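Local structure of myosin-I heavy chain (Dictyostelium discoideum, 5EJR) at residues S265-M273 against D492-V500; I90-I98 against L130-F138. The protein acts as an actin-based motor with ATPase activity in early phagocytosis and adhesion, and is represented here by a C-terminal MyTH4-FERM region of its tail. All coordinates share one frame; numbering follows the deposited sequence. Where two conformers were deposited one is given.

Contact 1 (S265-M273 against D492-V500); sequences SKVVSETDM and DEHSSIASV. With EDO (1,2-ethanediol), chain E; EDO (1,2-ethanediol), chain D.
Ser-269 and Ser-495 meet hydroxyl to hydroxyl, OG to OG at 2.7 Å, in the one strong direct hydrogen bond between 265-273 and 492-500. Both hydroxyls lie opposite their own backbone N (chi1 180° and -170°), which brings each toward the other segment. On the loop side, Ser-269 OG also receives a weak bond from Thr-271 N, within a type I turn closed by Asp-272 N on Ser-269 O. Ser-495 OG further shares water 3 with Thr-271 OG1 and Asp-272 OD1, the water donating to the carboxylate at 2.7 Å from OD1. Segment 265-273 runs from an edge strand of the ubiquitin-like F1 lobe of the FERM domain into the loop beyond, while the helix is the C-terminal one of the PH-like F3 lobe, so the contact is an interlobe seam, mostly polar and bridged by waters. Ser-496 OG hands its proton to water 2 at 2.7 Å, and that water donates in turn to Val-267 O and Glu-493 OE2. Water 1 makes a second bridge, from Val-267 N to the same OE2, 2.8 Å from the water. Val-267 CG1 rests on Ser-496 OG at 3.6 Å, a methyl against a hydroxyl, beside the water bridges. The extended Lys-266 chain crosses Glu-493 obliquely, CE lying 3.6 Å from CD, with NZ beyond salt-bridge range. One turn further along the helix, an ethanediol, probably from the crystallisation liquor, joins the two sides: its O2 takes the proton of Glu-270 N at 2.9 Å and also bonds Ser-499 OG.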
loop_
_atom_site.group_PDB
_atom_site.type_symbol
_atom_site.label_atom_id
_atom_site.label_comp_id
_atom_site.label_asym_id
_atom_site.label_seq_id
_atom_site.Cartn_x
_atom_site.Cartn_y
_atom_site.Cartn_z
ATOM N N SER A 265 -4.187 3.774 11.973
ATOM C CA SER A 265 -5.097 2.937 11.216
ATOM C C SER A 265 -5.515 3.851 10.091
ATOM O O SER A 265 -6.234 4.836 10.302
ATOM C CB SER A 265 -6.291 2.481 12.041
ATOM O OG SER A 265 -7.148 1.753 11.177
ATOM N N LYS A 266 -4.942 3.609 8.917
ATOM C CA LYS A 266 -5.177 4.443 7.760
ATOM C C LYS A 266 -5.798 3.609 6.637
ATOM O O LYS A 266 -5.336 2.510 6.380
ATOM C CB LYS A 266 -3.834 5.063 7.338
ATOM C CG LYS A 266 -3.931 6.249 6.371
ATOM C CD LYS A 266 -2.559 6.827 6.037
ATOM C CE LYS A 266 -2.674 8.084 5.207
ATOM N NZ LYS A 266 -1.409 8.863 5.202
ATOM N N VAL A 267 -6.834 4.135 5.976
ATOM C CA VAL A 267 -7.529 3.478 4.865
ATOM C C VAL A 267 -6.512 3.271 3.713
ATOM O O VAL A 267 -5.746 4.177 3.420
ATOM C CB VAL A 267 -8.724 4.352 4.400
ATOM C CG1 VAL A 267 -9.266 3.890 3.046
ATOM C CG2 VAL A 267 -9.840 4.371 5.449
ATOM N N VAL A 268 -6.461 2.085 3.112
ATOM C CA VAL A 268 -5.545 1.877 1.997
ATOM C C VAL A 268 -6.405 1.943 0.747
ATOM O O VAL A 268 -7.388 1.231 0.658
ATOM C CB VAL A 268 -4.760 0.537 2.091
ATOM C CG1 VAL A 268 -3.764 0.414 0.932
ATOM C CG2 VAL A 268 -4.031 0.429 3.418
ATOM N N SER A 269 -6.045 2.776 -0.214
ATOM C CA SER A 269 -6.839 2.896 -1.437
ATOM C C SER A 269 -6.921 1.585 -2.145
ATOM O O SER A 269 -5.899 0.932 -2.320
ATOM C CB SER A 269 -6.235 3.935 -2.381
ATOM O OG SER A 269 -7.036 4.016 -3.551
ATOM N N GLU A 270 -8.118 1.197 -2.571
ATOM C CA GLU A 270 -8.314 -0.034 -3.341
ATOM C C GLU A 270 -7.546 -0.038 -4.686
ATOM O O GLU A 270 -7.319 -1.113 -5.252
ATOM C CB GLU A 270 -9.816 -0.304 -3.573
ATOM C CG GLU A 270 -10.527 0.708 -4.452
ATOM C CD GLU A 270 -11.897 0.243 -4.900
ATOM O OE1 GLU A 270 -12.864 0.391 -4.118
ATOM O OE2 GLU A 270 -11.995 -0.309 -6.020
ATOM N N THR A 271 -7.161 1.150 -5.204
ATOM C CA THR A 271 -6.427 1.245 -6.477
ATOM C C THR A 271 -4.935 1.203 -6.302
ATOM O O THR A 271 -4.223 1.169 -7.307
ATOM C CB THR A 271 -6.816 2.482 -7.290
ATOM O OG1 THR A 271 -6.641 3.650 -6.484
ATOM C CG2 THR A 271 -8.209 2.384 -7.890
ATOM N N ASP A 272 -4.436 1.223 -5.053
ATOM C CA ASP A 272 -2.998 1.165 -4.865
ATOM C C ASP A 272 -2.497 -0.262 -5.182
ATOM O O ASP A 272 -3.257 -1.236 -5.039
ATOM C CB ASP A 272 -2.622 1.473 -3.405
ATOM C CG ASP A 272 -2.639 2.919 -2.940
ATOM O OD1 ASP A 272 -3.003 3.813 -3.754
ATOM O OD2 ASP A 272 -2.295 3.163 -1.756
ATOM N N MET A 273 -1.211 -0.357 -5.555
ATOM C CA MET A 273 -0.493 -1.612 -5.786
ATOM C C MET A 273 -0.039 -2.032 -4.424
ATOM O O MET A 273 0.580 -1.224 -3.728
ATOM C CB MET A 273 0.754 -1.383 -6.662
ATOM C CG MET A 273 0.435 -0.929 -8.045
ATOM S SD MET A 273 -0.919 -1.892 -8.728
ATOM C CE MET A 273 -0.363 -2.049 -10.350
ATOM N N ASP A 492 -3.789 14.646 1.824
ATOM C CA ASP A 492 -3.076 13.976 0.730
ATOM C C ASP A 492 -3.743 12.637 0.369
ATOM O O ASP A 492 -3.195 11.880 -0.429
ATOM C CB ASP A 492 -1.605 13.732 1.120
ATOM C CG ASP A 492 -1.408 12.821 2.334
ATOM O OD1 ASP A 492 -2.408 12.540 3.045
ATOM O OD2 ASP A 492 -0.252 12.398 2.579
ATOM N N GLU A 493 -4.912 12.328 0.965
ATOM C CA GLU A 493 -5.544 11.042 0.700
ATOM C C GLU A 493 -6.553 11.075 -0.460
ATOM O O GLU A 493 -7.571 10.374 -0.416
ATOM C CB GLU A 493 -6.173 10.472 1.978
ATOM C CG GLU A 493 -5.156 10.043 3.022
ATOM C CD GLU A 493 -5.834 9.555 4.294
ATOM O OE1 GLU A 493 -5.831 10.318 5.283
ATOM O OE2 GLU A 493 -6.429 8.452 4.288
ATOM N N HIS A 494 -6.223 11.794 -1.545
ATOM C CA HIS A 494 -7.122 11.846 -2.708
ATOM C C HIS A 494 -7.562 10.475 -3.191
ATOM O O HIS A 494 -8.718 10.297 -3.525
ATOM C CB HIS A 494 -6.505 12.632 -3.896
ATOM C CG HIS A 494 -5.149 12.153 -4.294
ATOM N ND1 HIS A 494 -4.985 11.194 -5.273
ATOM C CD2 HIS A 494 -3.932 12.534 -3.839
ATOM C CE1 HIS A 494 -3.672 11.038 -5.398
ATOM N NE2 HIS A 494 -3.001 11.814 -4.534
ATOM N N SER A 495 -6.654 9.518 -3.233
ATOM C CA SER A 495 -6.990 8.206 -3.778
ATOM C C SER A 495 -8.066 7.424 -2.951
ATOM O O SER A 495 -9.057 6.927 -3.510
ATOM C CB SER A 495 -5.726 7.379 -3.990
ATOM O OG SER A 495 -6.095 6.230 -4.737
ATOM N N SER A 496 -7.875 7.337 -1.645
ATOM C CA SER A 496 -8.850 6.694 -0.744
ATOM C C SER A 496 -10.142 7.509 -0.704
ATOM O O SER A 496 -11.232 6.937 -0.704
ATOM C CB SER A 496 -8.278 6.615 0.665
ATOM O OG SER A 496 -7.219 5.683 0.698
ATOM N N ILE A 497 -10.034 8.834 -0.658
ATOM C CA ILE A 497 -11.236 9.690 -0.608
ATOM C C ILE A 497 -12.077 9.517 -1.854
ATOM O O ILE A 497 -13.290 9.399 -1.739
ATOM C CB ILE A 497 -10.908 11.185 -0.347
ATOM C CG1 ILE A 497 -10.309 11.354 1.050
ATOM C CG2 ILE A 497 -12.189 12.046 -0.490
ATOM C CD1 ILE A 497 -9.632 12.673 1.271
ATOM N N ALA A 498 -11.435 9.477 -3.054
ATOM C CA ALA A 498 -12.190 9.289 -4.306
ATOM C C ALA A 498 -12.927 7.935 -4.309
ATOM O O ALA A 498 -14.074 7.869 -4.703
ATOM C CB ALA A 498 -11.241 9.364 -5.498
ATOM N N SER A 499 -12.271 6.861 -3.865
ATOM C CA SER A 499 -12.892 5.538 -3.833
ATOM C C SER A 499 -14.130 5.511 -2.868
ATOM O O SER A 499 -15.201 5.032 -3.247
ATOM C CB SER A 499 -11.847 4.487 -3.446
ATOM O OG SER A 499 -12.425 3.390 -2.756
ATOM N N VAL A 500 -13.981 6.044 -1.640
ATOM C CA VAL A 500 -15.088 6.088 -0.660
ATOM C C VAL A 500 -16.202 7.006 -1.160
ATOM O O VAL A 500 -17.373 6.612 -1.164
ATOM C CB VAL A 500 -14.572 6.478 0.748
ATOM C CG1 VAL A 500 -15.727 6.718 1.715
ATOM C CG2 VAL A 500 -13.644 5.401 1.282
HETATM C C1 EDO E . -11.933 2.124 0.620
HETATM O O1 EDO E . -11.527 0.886 1.214
HETATM C C2 EDO E . -10.700 2.828 -0.068
HETATM O O2 EDO E . -10.480 2.184 -1.316
HETATM C C1 EDO D . -8.052 10.712 -6.878
HETATM O O1 EDO D . -6.848 9.968 -6.975
HETATM C C2 EDO D . -8.721 10.817 -8.263
HETATM O O2 EDO D . -9.012 9.523 -8.770
HETATM O O HOH W 1 -7.545 7.029 6.374
HETATM O O HOH W 2 -5.536 6.675 2.624
HETATM O O HOH W 3 -3.997 4.696 -6.059
HETATM O O HOH W 4 -8.884 5.374 -5.770
#

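Contact 2 (I90-I98 against L130-F138)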
loop_
_atom_site.group_PDB
_atom_site.type_symbol
_atom_site.label_atom_id
_atom_site.label_comp_id
_atom_site.label_asym_id
_atom_site.label_seq_id
_atom_site.Cartn_x
_atom_site.Cartn_y
_atom_site.Cartn_z
ATOM N N ILE A 90 17.804 0.198 -3.797
ATOM C CA ILE A 90 17.126 -0.048 -5.072
ATOM C C ILE A 90 15.863 0.843 -5.216
ATOM O O ILE A 90 15.572 1.268 -6.325
ATOM C CB ILE A 90 16.854 -1.561 -5.319
ATOM C CG1 ILE A 90 16.418 -1.827 -6.783
ATOM C CG2 ILE A 90 15.879 -2.154 -4.294
ATOM C CD1 ILE A 90 16.543 -3.334 -7.244
ATOM N N GLN A 91 15.147 1.157 -4.109
ATOM C CA GLN A 91 13.991 2.067 -4.170
ATOM C C GLN A 91 14.430 3.460 -4.683
ATOM O O GLN A 91 13.744 4.039 -5.521
ATOM C CB GLN A 91 13.317 2.184 -2.803
ATOM C CG GLN A 91 12.315 1.060 -2.556
ATOM C CD GLN A 91 12.085 0.844 -1.089
ATOM O OE1 GLN A 91 12.033 1.781 -0.287
ATOM N NE2 GLN A 91 11.977 -0.403 -0.694
ATOM N N SER A 92 15.619 3.940 -4.236
ATOM C CA SER A 92 16.241 5.203 -4.669
ATOM C C SER A 92 16.507 5.183 -6.178
ATOM O O SER A 92 16.109 6.119 -6.874
ATOM C CB SER A 92 17.537 5.452 -3.900
ATOM O OG SER A 92 18.147 6.662 -4.313
ATOM N N ILE A 93 17.111 4.069 -6.690
ATOM C CA ILE A 93 17.434 3.865 -8.102
ATOM C C ILE A 93 16.196 3.897 -8.956
ATOM O O ILE A 93 16.194 4.566 -9.986
ATOM C CB ILE A 93 18.259 2.561 -8.339
ATOM C CG1 ILE A 93 19.600 2.589 -7.571
ATOM C CG2 ILE A 93 18.494 2.293 -9.847
ATOM C CD1 ILE A 93 20.275 1.228 -7.402
ATOM N N ILE A 94 15.150 3.157 -8.558
ATOM C CA ILE A 94 13.931 3.110 -9.358
ATOM C C ILE A 94 13.211 4.462 -9.280
ATOM O O ILE A 94 12.718 4.928 -10.310
ATOM C CB ILE A 94 13.060 1.865 -9.034
ATOM C CG1 ILE A 94 13.628 0.626 -9.793
ATOM C CG2 ILE A 94 11.581 2.070 -9.389
ATOM C CD1 ILE A 94 13.563 -0.580 -9.033
ATOM N N SER A 95 13.247 5.126 -8.110
ATOM C CA SER A 95 12.638 6.459 -7.945
ATOM C C SER A 95 13.316 7.437 -8.920
ATOM O O SER A 95 12.625 8.130 -9.678
ATOM C CB SER A 95 12.769 6.945 -6.505
ATOM O OG SER A 95 12.433 8.320 -6.394
ATOM N N ARG A 96 14.679 7.408 -8.971
ATOM C CA ARG A 96 15.449 8.247 -9.894
ATOM C C ARG A 96 15.017 7.986 -11.339
ATOM O O ARG A 96 14.799 8.934 -12.086
ATOM C CB ARG A 96 16.961 8.034 -9.689
ATOM C CG ARG A 96 17.869 8.971 -10.505
ATOM C CD ARG A 96 19.336 8.785 -10.180
ATOM N NE ARG A 96 19.668 9.080 -8.781
ATOM C CZ ARG A 96 19.871 8.162 -7.840
ATOM N NH1 ARG A 96 19.761 6.866 -8.129
ATOM N NH2 ARG A 96 20.163 8.527 -6.600
ATOM N N GLY A 97 14.831 6.712 -11.701
ATOM C CA GLY A 97 14.377 6.339 -13.037
ATOM C C GLY A 97 12.970 6.786 -13.372
ATOM O O GLY A 97 12.718 7.223 -14.498
ATOM N N ILE A 98 12.038 6.658 -12.399
ATOM C CA ILE A 98 10.626 7.083 -12.525
ATOM C C ILE A 98 10.537 8.601 -12.831
ATOM O O ILE A 98 9.947 8.981 -13.847
ATOM C CB ILE A 98 9.790 6.702 -11.244
ATOM C CG1 ILE A 98 9.458 5.190 -11.204
ATOM C CG2 ILE A 98 8.508 7.542 -11.120
ATOM C CD1 ILE A 98 8.947 4.676 -9.856
ATOM N N LEU A 130 18.315 -6.268 -10.527
ATOM C CA LEU A 130 18.049 -4.842 -10.721
ATOM C C LEU A 130 17.407 -4.623 -12.083
ATOM O O LEU A 130 16.434 -3.890 -12.160
ATOM C CB LEU A 130 19.339 -4.006 -10.544
ATOM C CG LEU A 130 19.313 -2.508 -10.953
ATOM C CD1 LEU A 130 18.250 -1.725 -10.191
ATOM C CD2 LEU A 130 20.649 -1.878 -10.704
ATOM N N ILE A 131 17.881 -5.314 -13.137
ATOM C CA ILE A 131 17.296 -5.187 -14.482
ATOM C C ILE A 131 15.829 -5.642 -14.454
ATOM O O ILE A 131 14.962 -5.008 -15.072
ATOM C CB ILE A 131 18.139 -5.933 -15.547
ATOM C CG1 ILE A 131 19.497 -5.209 -15.755
ATOM C CG2 ILE A 131 17.378 -6.067 -16.859
ATOM C CD1 ILE A 131 20.603 -6.029 -16.471
ATOM N N TYR A 132 15.554 -6.732 -13.714
ATOM C CA TYR A 132 14.185 -7.231 -13.554
ATOM C C TYR A 132 13.283 -6.150 -12.937
ATOM O O TYR A 132 12.193 -5.895 -13.456
ATOM C CB TYR A 132 14.167 -8.495 -12.678
ATOM C CG TYR A 132 12.776 -8.830 -12.186
ATOM C CD1 TYR A 132 11.850 -9.442 -13.024
ATOM C CD2 TYR A 132 12.367 -8.484 -10.900
ATOM C CE1 TYR A 132 10.552 -9.714 -12.595
ATOM C CE2 TYR A 132 11.065 -8.743 -10.461
ATOM C CZ TYR A 132 10.168 -9.372 -11.309
ATOM O OH TYR A 132 8.890 -9.663 -10.885
ATOM N N PHE A 133 13.738 -5.548 -11.818
ATOM C CA PHE A 133 13.007 -4.522 -11.067
ATOM C C PHE A 133 12.877 -3.215 -11.840
ATOM O O PHE A 133 11.895 -2.495 -11.649
ATOM C CB PHE A 133 13.590 -4.323 -9.662
ATOM C CG PHE A 133 13.314 -5.469 -8.708
ATOM C CD1 PHE A 133 12.012 -5.868 -8.429
ATOM C CD2 PHE A 133 14.357 -6.118 -8.053
ATOM C CE1 PHE A 133 11.759 -6.930 -7.545
ATOM C CE2 PHE A 133 14.105 -7.181 -7.171
ATOM C CZ PHE A 133 12.807 -7.584 -6.925
ATOM N N LEU A 134 13.795 -2.946 -12.796
ATOM C CA LEU A 134 13.648 -1.782 -13.661
ATOM C C LEU A 134 12.585 -2.130 -14.695
ATOM O O LEU A 134 11.688 -1.317 -14.950
ATOM C CB LEU A 134 14.955 -1.423 -14.413
ATOM C CG LEU A 134 16.171 -0.986 -13.611
ATOM C CD1 LEU A 134 17.411 -0.966 -14.497
ATOM C CD2 LEU A 134 15.971 0.384 -12.997
ATOM N N SER A 135 12.689 -3.332 -15.305
ATOM C CA SER A 135 11.773 -3.775 -16.369
ATOM C C SER A 135 10.298 -3.875 -15.929
ATOM O O SER A 135 9.419 -3.744 -16.772
ATOM C CB SER A 135 12.243 -5.085 -16.995
ATOM O OG SER A 135 12.059 -6.169 -16.100
ATOM N N ILE A 136 10.033 -4.095 -14.629
ATOM C CA ILE A 136 8.650 -4.135 -14.141
ATOM C C ILE A 136 8.073 -2.707 -13.978
ATOM O O ILE A 136 6.855 -2.536 -14.060
ATOM C CB ILE A 136 8.439 -5.017 -12.874
ATOM C CG1 ILE A 136 9.375 -4.629 -11.728
ATOM C CG2 ILE A 136 8.540 -6.513 -13.217
ATOM C CD1 ILE A 136 8.973 -5.143 -10.339
ATOM N N THR A 137 8.958 -1.684 -13.817
ATOM C CA THR A 137 8.578 -0.282 -13.592
ATOM C C THR A 137 8.452 0.563 -14.877
ATOM O O THR A 137 7.374 1.072 -15.176
ATOM C CB THR A 137 9.540 0.355 -12.587
ATOM O OG1 THR A 137 9.858 -0.626 -11.607
ATOM C CG2 THR A 137 8.929 1.578 -11.888
ATOM N N PHE A 138 9.554 0.753 -15.600
ATOM C CA PHE A 138 9.567 1.593 -16.797
ATOM C C PHE A 138 10.354 0.940 -17.914
ATOM O O PHE A 138 11.237 0.119 -17.682
ATOM C CB PHE A 138 10.104 3.020 -16.482
ATOM C CG PHE A 138 11.365 3.047 -15.657
ATOM C CD1 PHE A 138 12.606 2.805 -16.241
ATOM C CD2 PHE A 138 11.311 3.244 -14.287
ATOM C CE1 PHE A 138 13.768 2.773 -15.468
ATOM C CE2 PHE A 138 12.475 3.218 -13.514
ATOM C CZ PHE A 138 13.695 2.977 -14.111
#
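Leu-134 O holds two backbone donors, Thr-137 N and Phe-138 N, each 3.0 Å from it, and thereby fixes the two residues that close over 90-98. Thr-137 OG1 turns back to donate to Phe-133 O, approaching almost in line with the carbonyl (170°). This leaves the methyl CG2, opposite its backbone N, facing the other helix, where it lies 3.7 Å from Ile-94 CG2 and also touches Ile-98 CD1. Ile-94 is the centre of the interface: CG1 meets Leu-134 CD2, and CD1 reaches Phe-133 CB at 3.8 Å and the carbonyl oxygen beside it. Its chi2 of 142° is well short of fully extended, the twist with which CD1 settles there. With an alanine here, Leu-134 CD2, Phe-133 CB and Thr-137 CG2 would probably lose their common partner and a gap would open between the helices. Toward the N-terminal ends, Ile-90 CD1 comes obliquely to the Phe-133 ring, 3.6 Å from CD2, and slides past Leu-130, whose CD1 also meets Ile-93 CG2. At the other end the Phe-138 ring presses on bare backbone: CZ lies 3.6 Å from Gly-97 CA, where the glycine has no side chain to stand between them. Gly-97 O sits over one face of the ring, near the rim, while Ile-94 O meets its edge at CE2. Pro-192 touches Ile-94 and Phe-133, and Ile-107 of helix 104-113 covers Ile-93 and Leu-134. The axes of the two segments approach to 10.5 Å and cross at -39°, a buried, largely apolar pairing, with no hydrogen bond between the segments, of two helices in the all-helical MyTH4 domain.

Overall arrangement
From the N terminus, contact 2 comes first, joining helix 86-99 to helix 121-137; 31 residues lie between segments 90-98 and 130-138, among them helix 104-113, all inside the MyTH4 bundle. Contact 1 opens only later, on strand 264-267 and the loop after it, and closes at helix 494-505, enclosing the rest of F1, the helical F2 lobe and most of F3. The two loops are therefore in series, neither nested nor crossed. The centres of contacts 1 and 2 lie about 24 Å apart, and their nearest atoms about 8 Å. Between them, Gln-91 bonds Glu-282 and Ile-136 O bonds Tyr-229, joining MyTH4 to the F1 lobe that contact 1 ties to F3.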